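Local coordinates for N-acetylneuraminic acid outer membrane channel protein NanC (PDB 2WJR) that forms a monomeric beta-barrel channel that lets N-acetylneuraminic acid, a sialic acid, cross the bacterial outer membrane, at residues Q115-D120 / Q153-Y158; D130-Y135 / A144-L149; E167-L172 / E185-D190. The protein carries 1 engineered substitution. All blocks are in the same frame, centred on the assembly; numbering follows the deposited sequence. Where two conformers were deposited one is given.

Interaction 1 of 3, residues Q115-D120 / Q153-Y158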
loop_
_atom_site.group_PDB
_atom_site.type_symbol
_atom_site.label_atom_id
_atom_site.label_comp_id
_atom_site.label_asym_id
_atom_site.label_seq_id
_atom_site.Cartn_x
_atom_site.Cartn_y
_atom_site.Cartn_z
ATOM N N GLN A 115 -13.877 -3.837 19.608
ATOM C CA GLN A 115 -15.077 -3.088 19.953
ATOM C C GLN A 115 -15.505 -2.171 18.796
ATOM O O GLN A 115 -14.734 -1.317 18.323
ATOM C CB GLN A 115 -14.876 -2.270 21.227
ATOM C CG GLN A 115 -16.194 -1.638 21.675
ATOM C CD GLN A 115 -16.060 -0.658 22.830
ATOM O OE1 GLN A 115 -16.919 -0.631 23.716
ATOM N NE2 GLN A 115 -15.034 0.186 22.799
ATOM N N ASP A 116 -16.752 -2.341 18.367
ATOM C CA ASP A 116 -17.319 -1.492 17.323
ATOM C C ASP A 116 -17.948 -0.211 17.858
ATOM O O ASP A 116 -17.897 0.075 19.060
ATOM C CB ASP A 116 -18.255 -2.300 16.398
ATOM C CG ASP A 116 -19.639 -2.563 16.973
ATOM O OD1 ASP A 116 -20.051 -1.977 18.021
ATOM O OD2 ASP A 116 -20.331 -3.379 16.328
ATOM N N LEU A 117 -18.502 0.588 16.954
ATOM C CA LEU A 117 -18.999 1.916 17.320
ATOM C C LEU A 117 -20.162 1.845 18.327
ATOM O O LEU A 117 -20.380 2.804 19.046
ATOM C CB LEU A 117 -19.455 2.676 16.086
ATOM C CG LEU A 117 -18.351 3.182 15.174
ATOM C CD1 LEU A 117 -18.961 3.631 13.837
ATOM C CD2 LEU A 117 -17.643 4.310 15.831
ATOM N N SER A 118 -20.871 0.719 18.332
ATOM C CA SER A 118 -22.010 0.526 19.232
ATOM C C SER A 118 -21.583 -0.089 20.569
ATOM O O SER A 118 -22.421 -0.298 21.456
ATOM C CB SER A 118 -23.066 -0.340 18.558
ATOM O OG SER A 118 -23.528 0.281 17.365
ATOM N N GLY A 119 -20.286 -0.352 20.715
ATOM C CA GLY A 119 -19.729 -0.975 21.915
ATOM C C GLY A 119 -19.756 -2.494 21.912
ATOM O O GLY A 119 -19.360 -3.135 22.894
ATOM N N ASP A 120 -20.199 -3.088 20.810
ATOM C CA ASP A 120 -20.224 -4.540 20.695
ATOM C C ASP A 120 -18.934 -5.063 20.073
ATOM O O ASP A 120 -18.242 -4.370 19.319
ATOM C CB ASP A 120 -21.413 -5.001 19.861
ATOM C CG ASP A 120 -22.738 -4.698 20.527
ATOM O OD1 ASP A 120 -22.833 -4.840 21.764
ATOM O OD2 ASP A 120 -23.686 -4.317 19.813
ATOM N N GLN A 153 -16.877 -3.054 6.276
ATOM C CA GLN A 153 -17.960 -4.003 6.141
ATOM C C GLN A 153 -18.935 -3.879 7.341
ATOM O O GLN A 153 -20.147 -4.008 7.183
ATOM C CB GLN A 153 -17.404 -5.419 6.048
ATOM C CG GLN A 153 -18.432 -6.519 6.005
ATOM C CD GLN A 153 -17.804 -7.869 5.705
ATOM O OE1 GLN A 153 -16.844 -8.288 6.368
ATOM N NE2 GLN A 153 -18.331 -8.552 4.695
ATOM N N ASN A 154 -18.382 -3.640 8.523
ATOM C CA ASN A 154 -19.156 -3.688 9.780
ATOM C C ASN A 154 -19.225 -2.310 10.439
ATOM O O ASN A 154 -18.874 -1.307 9.817
ATOM C CB ASN A 154 -18.549 -4.753 10.696
ATOM C CG ASN A 154 -18.780 -6.147 10.185
ATOM O OD1 ASN A 154 -19.854 -6.447 9.668
ATOM N ND2 ASN A 154 -17.774 -7.021 10.316
ATOM N N ASP A 155 -19.664 -2.234 11.699
ATOM C CA ASP A 155 -19.979 -0.935 12.308
ATOM C C ASP A 155 -18.756 -0.261 12.911
ATOM O O ASP A 155 -18.642 -0.115 14.123
ATOM C CB ASP A 155 -21.097 -1.113 13.360
ATOM C CG ASP A 155 -21.569 0.196 13.946
ATOM O OD1 ASP A 155 -21.343 1.261 13.317
ATOM O OD2 ASP A 155 -22.181 0.150 15.055
ATOM N N TYR A 156 -17.840 0.147 12.037
ATOM C CA TYR A 156 -16.621 0.835 12.404
ATOM C C TYR A 156 -16.439 2.057 11.545
ATOM O O TYR A 156 -17.150 2.241 10.562
ATOM C CB TYR A 156 -15.419 -0.080 12.203
ATOM C CG TYR A 156 -15.430 -1.310 13.063
ATOM C CD1 TYR A 156 -14.862 -1.296 14.332
ATOM C CD2 TYR A 156 -15.975 -2.482 12.608
ATOM C CE1 TYR A 156 -14.870 -2.429 15.131
ATOM C CE2 TYR A 156 -15.970 -3.610 13.376
ATOM C CZ TYR A 156 -15.420 -3.571 14.651
ATOM O OH TYR A 156 -15.412 -4.713 15.391
ATOM N N ARG A 157 -15.473 2.888 11.898
ATOM C CA ARG A 157 -15.199 4.065 11.107
ATOM C C ARG A 157 -13.712 4.322 10.996
ATOM O O ARG A 157 -12.938 3.879 11.829
ATOM C CB ARG A 157 -15.909 5.296 11.695
ATOM C CG ARG A 157 -15.348 5.749 13.024
ATOM C CD ARG A 157 -16.076 7.015 13.517
ATOM N NE ARG A 157 -15.519 7.557 14.749
ATOM C CZ ARG A 157 -14.405 8.282 14.847
ATOM N NH1 ARG A 157 -14.023 8.746 16.037
ATOM N NH2 ARG A 157 -13.663 8.556 13.778
ATOM N N TYR A 158 -13.338 5.062 9.957
ATOM C CA TYR A 158 -12.004 5.611 9.830
ATOM C C TYR A 158 -11.915 6.916 10.612
ATOM O O TYR A 158 -12.933 7.474 11.075
ATOM C CB TYR A 158 -11.664 5.823 8.336
ATOM C CG TYR A 158 -11.576 4.502 7.611
ATOM C CD1 TYR A 158 -12.607 4.061 6.781
ATOM C CD2 TYR A 158 -10.501 3.646 7.819
ATOM C CE1 TYR A 158 -12.552 2.832 6.144
ATOM C CE2 TYR A 158 -10.435 2.399 7.183
ATOM C CZ TYR A 158 -11.466 1.991 6.352
ATOM O OH TYR A 158 -11.437 0.766 5.678
HETATM O O HOH W 1 -19.978 -4.351 13.662
HETATM O O HOH W 2 -23.339 -2.085 15.569
#
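D155 lays its whole side chain across the turn that runs from D116 to G119. With CG anti to the backbone N (chi1 -175°), the chain reaches toward the turn: CB sits 3.8 Å from D116 OD2, CG packs against L117 CB, and the two carboxylate oxygens part company. D155 OD1 rests against L117 CD1 at 3.4 Å, while D155 OD2 takes the hydroxyl of S118, in one of its two conformers, in a hydrogen bond (OG to OD2 2.7 Å) nearly along its C-O axis. The D155 carbonyl O receives L117 N at 2.9 Å, almost straight at 173°. The contact ties together two extracellular loops of the porin barrel: a type I turn held by an Asx turn, and a loop in which D155 centres an inverse gamma turn. D116 OD1 builds the Asx turn, accepting S118 N and D120 N from opposite faces of its carboxylate, so its rotation is well defined. D116 CB lies over one face of the Y156 ring, a CH-pi contact of 3.8 Å to the centroid, and Y156 OH bonds to the carbonyl of Q114. D116 OD2 faces D155 OD2 at 4.2 Å; one water joins D116 OD2 to D155 N, and another, donating to D155 OD2 and weakly to D116 OD2, probably eases the like charges. L117 CD2 packs beside R157 CD at 3.9 Å.

Interaction 2 of 3, residues D130-Y135 / A144-L149. With OCT (N-octane), chain E.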
loop_
_atom_site.group_PDB
_atom_site.type_symbol
_atom_site.label_atom_id
_atom_site.label_comp_id
_atom_site.label_asym_id
_atom_site.label_seq_id
_atom_site.Cartn_x
_atom_site.Cartn_y
_atom_site.Cartn_z
ATOM N N ASP A 130 -7.549 -0.788 -5.159
ATOM C CA ASP A 130 -6.432 0.031 -5.569
ATOM C C ASP A 130 -6.382 0.078 -7.096
ATOM O O ASP A 130 -6.585 -0.935 -7.752
ATOM C CB ASP A 130 -5.114 -0.532 -5.037
ATOM C CG ASP A 130 -4.979 -0.398 -3.527
ATOM O OD1 ASP A 130 -4.472 0.643 -3.054
ATOM O OD2 ASP A 130 -5.329 -1.379 -2.833
ATOM N N GLY A 131 -6.137 1.261 -7.620
ATOM C CA GLY A 131 -5.873 1.495 -9.039
ATOM C C GLY A 131 -4.429 1.949 -9.182
ATOM O O GLY A 131 -3.902 2.658 -8.321
ATOM N N TYR A 132 -3.790 1.559 -10.288
ATOM C CA TYR A 132 -2.363 1.819 -10.493
ATOM C C TYR A 132 -2.126 2.287 -11.929
ATOM O O TYR A 132 -2.693 1.730 -12.877
ATOM C CB TYR A 132 -1.532 0.544 -10.301
ATOM C CG TYR A 132 -1.667 -0.156 -8.979
ATOM C CD1 TYR A 132 -0.782 0.095 -7.950
ATOM C CD2 TYR A 132 -2.689 -1.077 -8.762
ATOM C CE1 TYR A 132 -0.898 -0.556 -6.745
ATOM C CE2 TYR A 132 -2.822 -1.730 -7.561
ATOM C CZ TYR A 132 -1.918 -1.466 -6.559
ATOM O OH TYR A 132 -2.045 -2.104 -5.365
ATOM N N VAL A 133 -1.300 3.313 -12.073
ATOM C CA VAL A 133 -0.769 3.707 -13.370
ATOM C C VAL A 133 0.721 3.987 -13.214
ATOM O O VAL A 133 1.138 4.736 -12.318
ATOM C CB VAL A 133 -1.478 4.950 -13.962
ATOM C CG1 VAL A 133 -0.969 5.191 -15.370
ATOM C CG2 VAL A 133 -2.995 4.778 -14.004
ATOM N N THR A 134 1.533 3.356 -14.054
ATOM C CA THR A 134 2.984 3.544 -14.027
ATOM C C THR A 134 3.404 3.987 -15.418
ATOM O O THR A 134 3.074 3.323 -16.406
ATOM C CB THR A 134 3.740 2.255 -13.668
ATOM O OG1 THR A 134 3.290 1.780 -12.402
ATOM C CG2 THR A 134 5.293 2.518 -13.600
ATOM N N TYR A 135 4.104 5.115 -15.479
ATOM C CA TYR A 135 4.480 5.739 -16.744
ATOM C C TYR A 135 5.978 6.031 -16.740
ATOM O O TYR A 135 6.474 6.892 -16.018
ATOM C CB TYR A 135 3.667 7.005 -16.975
ATOM C CG TYR A 135 4.095 7.837 -18.166
ATOM C CD1 TYR A 135 4.102 9.222 -18.088
ATOM C CD2 TYR A 135 4.506 7.241 -19.360
ATOM C CE1 TYR A 135 4.473 9.998 -19.168
ATOM C CE2 TYR A 135 4.878 8.018 -20.467
ATOM C CZ TYR A 135 4.870 9.404 -20.347
ATOM O OH TYR A 135 5.252 10.211 -21.388
ATOM N N ALA A 144 4.574 7.164 -11.027
ATOM C CA ALA A 144 3.569 6.167 -10.689
ATOM C C ALA A 144 2.533 6.766 -9.768
ATOM O O ALA A 144 2.881 7.478 -8.820
ATOM C CB ALA A 144 4.221 4.925 -10.031
ATOM N N TRP A 145 1.269 6.458 -10.041
ATOM C CA TRP A 145 0.159 6.891 -9.185
ATOM C C TRP A 145 -0.647 5.668 -8.757
ATOM O O TRP A 145 -1.029 4.836 -9.585
ATOM C CB TRP A 145 -0.694 7.920 -9.926
ATOM C CG TRP A 145 -2.018 8.285 -9.280
ATOM C CD1 TRP A 145 -2.271 8.476 -7.948
ATOM C CD2 TRP A 145 -3.246 8.548 -9.959
ATOM N NE1 TRP A 145 -3.582 8.827 -7.757
ATOM C CE2 TRP A 145 -4.205 8.886 -8.976
ATOM C CE3 TRP A 145 -3.631 8.534 -11.303
ATOM C CZ2 TRP A 145 -5.527 9.185 -9.299
ATOM C CZ3 TRP A 145 -4.941 8.835 -11.621
ATOM C CH2 TRP A 145 -5.875 9.156 -10.626
ATOM N N GLN A 146 -0.910 5.575 -7.450
ATOM C CA GLN A 146 -1.759 4.557 -6.888
ATOM C C GLN A 146 -2.929 5.250 -6.193
ATOM O O GLN A 146 -2.727 6.084 -5.326
ATOM C CB GLN A 146 -0.974 3.714 -5.882
ATOM C CG GLN A 146 -1.783 2.563 -5.296
ATOM C CD GLN A 146 -0.996 1.719 -4.306
ATOM O OE1 GLN A 146 0.236 1.788 -4.246
ATOM N NE2 GLN A 146 -1.694 0.921 -3.533
ATOM N N THR A 147 -4.138 4.898 -6.587
ATOM C CA THR A 147 -5.340 5.434 -5.965
ATOM C C THR A 147 -6.053 4.314 -5.199
ATOM O O THR A 147 -6.055 3.146 -5.603
ATOM C CB THR A 147 -6.238 6.199 -7.031
ATOM O OG1 THR A 147 -7.258 6.954 -6.355
ATOM C CG2 THR A 147 -6.858 5.250 -8.033
ATOM N N THR A 148 -6.623 4.653 -4.040
ATOM C CA THR A 148 -7.149 3.646 -3.154
ATOM C C THR A 148 -8.483 4.103 -2.564
ATOM O O THR A 148 -8.640 5.268 -2.225
ATOM C CB THR A 148 -6.192 3.388 -1.987
ATOM O OG1 THR A 148 -4.884 3.085 -2.492
ATOM C CG2 THR A 148 -6.708 2.274 -1.076
ATOM N N LEU A 149 -9.417 3.179 -2.505
ATOM C CA LEU A 149 -10.734 3.388 -1.852
ATOM C C LEU A 149 -10.956 2.186 -0.940
ATOM O O LEU A 149 -10.898 1.027 -1.390
ATOM C CB LEU A 149 -11.837 3.492 -2.896
ATOM C CG LEU A 149 -13.289 3.490 -2.388
ATOM C CD1 LEU A 149 -13.479 4.660 -1.441
ATOM C CD2 LEU A 149 -14.295 3.559 -3.580
HETATM C C1 OCT E . -5.135 5.121 -11.370
HETATM C C2 OCT E . -6.377 4.350 -11.842
HETATM C C3 OCT E . -6.047 3.442 -13.034
HETATM C C4 OCT E . -7.206 2.494 -13.399
HETATM C C5 OCT E . -6.689 1.100 -13.770
HETATM C C6 OCT E . -7.490 0.417 -14.905
HETATM C C7 OCT E . -7.192 -1.103 -14.981
HETATM C C8 OCT E . -7.638 -1.774 -16.298
#
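The transmembrane beta hairpin of strands 126-136 and 141-152, part of the porin barrel wall, pairs V133 with W145 and G131 with T147 as antiparallel hydrogen-bonded pairs. D130, Y132 and T134 alternate with them in non-hydrogen-bonded pairs opposite T148, Q146 and A144. The two faces of the wall differ sharply. V133, W145 and T147 lie on the face where n-octane binds, which is consistent with the lipid-facing outside of the barrel: octane C1 sits 3.4 Å from V133 CG2 and over one face of the W145 indole, 3.7 Å from CZ3. G131 leaves room for this chain, since a side chain there would run into octane C2 and crowd T147 CG2. The polar ends of W145 and T147 turn instead to N168 of the adjoining strand. On the other face, which probably lines the channel, Q146 lies alongside Y132, its amide 36° from the ring plane and its CD 3.3 Å from Y132 CE1. The extended Q146 chain, CG anti to the backbone N (chi1 -177°), carries NE2 to D130 OD1 at 2.8 Å. With an alanine here, D130 OD1 would probably lose its amide donor and the Y132 ring the flat group beside it. D130 OD2 is paired in salt bridges with R128 and R104. D130 OD1 is gripped from both faces of its carboxylate: NE2 of Q146 arrives above one, and from the other T148 OG1 donates at 2.5 Å.

Interaction 3 of 3, residues E167-L172 / E185-D190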
loop_
_atom_site.group_PDB
_atom_site.type_symbol
_atom_site.label_atom_id
_atom_site.label_comp_id
_atom_site.label_asym_id
_atom_site.label_seq_id
_atom_site.Cartn_x
_atom_site.Cartn_y
_atom_site.Cartn_z
ATOM N N GLU A 167 -6.876 6.968 -0.386
ATOM C CA GLU A 167 -5.485 7.364 -0.379
ATOM C C GLU A 167 -5.085 7.601 -1.828
ATOM O O GLU A 167 -5.593 6.948 -2.747
ATOM C CB GLU A 167 -4.573 6.298 0.242
ATOM C CG GLU A 167 -4.959 5.829 1.656
ATOM C CD GLU A 167 -3.951 4.844 2.252
ATOM O OE1 GLU A 167 -2.884 4.608 1.625
ATOM O OE2 GLU A 167 -4.226 4.303 3.347
ATOM N N ASN A 168 -4.181 8.542 -2.015
ATOM C CA ASN A 168 -3.567 8.768 -3.298
ATOM C C ASN A 168 -2.084 8.940 -3.100
ATOM O O ASN A 168 -1.645 9.823 -2.351
ATOM C CB ASN A 168 -4.186 9.980 -3.986
ATOM C CG ASN A 168 -5.529 9.667 -4.606
ATOM O OD1 ASN A 168 -5.602 9.069 -5.685
ATOM N ND2 ASN A 168 -6.619 10.037 -3.902
ATOM N N ALA A 169 -1.315 8.069 -3.766
ATOM C CA ALA A 169 0.141 8.055 -3.675
ATOM C C ALA A 169 0.733 8.416 -5.048
ATOM O O ALA A 169 0.343 7.841 -6.062
ATOM C CB ALA A 169 0.638 6.665 -3.202
ATOM N N PHE A 170 1.655 9.371 -5.053
ATOM C CA PHE A 170 2.324 9.849 -6.262
ATOM C C PHE A 170 3.816 9.672 -6.058
ATOM O O PHE A 170 4.387 10.217 -5.111
ATOM C CB PHE A 170 1.995 11.324 -6.535
ATOM C CG PHE A 170 0.533 11.607 -6.574
ATOM C CD1 PHE A 170 -0.153 11.964 -5.424
ATOM C CD2 PHE A 170 -0.175 11.498 -7.758
ATOM C CE1 PHE A 170 -1.517 12.209 -5.464
ATOM C CE2 PHE A 170 -1.525 11.756 -7.797
ATOM C CZ PHE A 170 -2.192 12.113 -6.639
ATOM N N VAL A 171 4.446 8.921 -6.956
ATOM C CA VAL A 171 5.837 8.532 -6.785
ATOM C C VAL A 171 6.603 8.967 -8.035
ATOM O O VAL A 171 6.162 8.712 -9.155
ATOM C CB VAL A 171 6.006 7.012 -6.591
ATOM C CG1 VAL A 171 7.510 6.669 -6.383
ATOM C CG2 VAL A 171 5.156 6.465 -5.418
ATOM N N LEU A 172 7.714 9.673 -7.830
ATOM C CA LEU A 172 8.644 9.984 -8.920
ATOM C C LEU A 172 9.914 9.213 -8.644
ATOM O O LEU A 172 10.586 9.444 -7.633
ATOM C CB LEU A 172 8.949 11.484 -9.005
ATOM C CG LEU A 172 9.883 11.918 -10.153
ATOM C CD1 LEU A 172 9.256 11.643 -11.509
ATOM C CD2 LEU A 172 10.250 13.403 -10.038
ATOM N N GLU A 185 8.024 10.900 -2.997
ATOM C CA GLU A 185 6.633 10.501 -2.982
ATOM C C GLU A 185 5.816 11.477 -2.167
ATOM O O GLU A 185 6.243 11.921 -1.108
ATOM C CB GLU A 185 6.515 9.077 -2.412
ATOM C CG GLU A 185 5.100 8.585 -2.153
ATOM C CD GLU A 185 5.049 7.157 -1.637
ATOM O OE1 GLU A 185 3.941 6.684 -1.274
ATOM O OE2 GLU A 185 6.104 6.508 -1.603
ATOM N N TYR A 186 4.649 11.822 -2.688
ATOM C CA TYR A 186 3.659 12.558 -1.928
ATOM C C TYR A 186 2.381 11.716 -1.866
ATOM O O TYR A 186 1.911 11.208 -2.890
ATOM C CB TYR A 186 3.377 13.942 -2.545
ATOM C CG TYR A 186 2.103 14.536 -1.973
ATOM C CD1 TYR A 186 2.104 15.160 -0.727
ATOM C CD2 TYR A 186 0.890 14.424 -2.650
ATOM C CE1 TYR A 186 0.933 15.663 -0.174
ATOM C CE2 TYR A 186 -0.281 14.922 -2.105
ATOM C CZ TYR A 186 -0.252 15.543 -0.868
ATOM O OH TYR A 186 -1.422 16.032 -0.330
ATOM N N ASP A 187 1.832 11.556 -0.664
ATOM C CA ASP A 187 0.536 10.911 -0.509
ATOM C C ASP A 187 -0.418 11.850 0.206
ATOM O O ASP A 187 -0.007 12.641 1.069
ATOM C CB ASP A 187 0.633 9.615 0.300
ATOM C CG ASP A 187 1.899 8.879 0.046
ATOM O OD1 ASP A 187 2.048 8.329 -1.061
ATOM O OD2 ASP A 187 2.762 8.861 0.949
ATOM N N TYR A 188 -1.678 11.772 -0.193
ATOM C CA TYR A 188 -2.759 12.344 0.580
ATOM C C TYR A 188 -3.608 11.188 1.105
ATOM O O TYR A 188 -4.203 10.404 0.325
ATOM C CB TYR A 188 -3.588 13.322 -0.240
ATOM C CG TYR A 188 -4.671 13.928 0.630
ATOM C CD1 TYR A 188 -6.014 13.690 0.370
ATOM C CD2 TYR A 188 -4.332 14.674 1.760
ATOM C CE1 TYR A 188 -7.009 14.224 1.182
ATOM C CE2 TYR A 188 -5.313 15.206 2.585
ATOM C CZ TYR A 188 -6.649 14.967 2.292
ATOM O OH TYR A 188 -7.620 15.479 3.114
ATOM N N LEU A 189 -3.643 11.054 2.430
ATOM C CA LEU A 189 -4.295 9.912 3.055
ATOM C C LEU A 189 -5.664 10.262 3.680
ATOM O O LEU A 189 -6.090 9.646 4.658
ATOM C CB LEU A 189 -3.346 9.310 4.075
ATOM C CG LEU A 189 -1.977 8.939 3.498
ATOM C CD1 LEU A 189 -1.111 8.358 4.608
ATOM C CD2 LEU A 189 -2.096 7.937 2.322
ATOM N N ASP A 190 -6.353 11.222 3.067
ATOM C CA ASP A 190 -7.692 11.640 3.489
ATOM C C ASP A 190 -7.540 12.316 4.875
ATOM O O ASP A 190 -6.434 12.578 5.325
ATOM C CB ASP A 190 -8.615 10.404 3.529
ATOM C CG ASP A 190 -10.088 10.739 3.340
ATOM O OD1 ASP A 190 -10.626 11.604 4.092
ATOM O OD2 ASP A 190 -10.725 10.087 2.481
HETATM O O HOH W 3 -6.656 10.600 -0.964
#
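Y188 O is gripped by two donors: N168 N across the strands at 3.0 Å, and a water at 2.8 Å that also accepts from N168 ND2. Through this water the N168 side chain returns to the carbonyl its own backbone holds, while its OD1 serves T147 and W145 of the preceding strand. E167 CA adds a CA-H...O contact to the same Y188 O. At the next hydrogen-bonded pair, Y186 O takes F170 N at 2.8 Å and meets the edge of the F170 ring, near its plane, at CD1. The F170 and Y186 side chains run side by side, with F170 CD1 3.9 Å from Y186 CD2. These pairs belong to the antiparallel hairpin of strands 164-174 and 180-188 in the barrel wall; F170 also touches a bound n-octane and stacks on W145, whereas A169, V171, E185 and D187 share the opposite face. There A169 CB approaches D187 OD1 to 3.1 Å. E185, extended with CG anti to its backbone N (chi1 172°), brings its CD within 3.8 Å of V171 CG2. R207 forms salt bridges with both acids, which probably offsets the charge gathered on this face; D187 OD2 also bonds to S205. At the extracellular end, L189 CD2 meets the extended E167 chain at an oblique crossing, touching it from CB to OE1 (3.5 Å from OE1), and E167 OE2 bonds to Y150.

Along the chain, 115-120 comes first and its partner 153-158 follows 33 residues later, so interaction 1 joins two extracellular loops and closes a length of chain that includes a whole transmembrane hairpin. Nested inside it is interaction 2, the hairpin that descends along 130-135, turns on the periplasmic side and climbs back along 144-149. Interaction 3 follows in series: its hairpin goes down along 167-172 and returns along 185-190. None of the three crosses another. Interactions 2 and 3 lie about 9 Å apart between centres and meet where strands 141-152 and 164-174 adjoin, T148 N probably bonding to E167 O, so they make four consecutive barrel strands. Interaction 1 lies beyond the membrane, its centre about 29 Å from that of interaction 2.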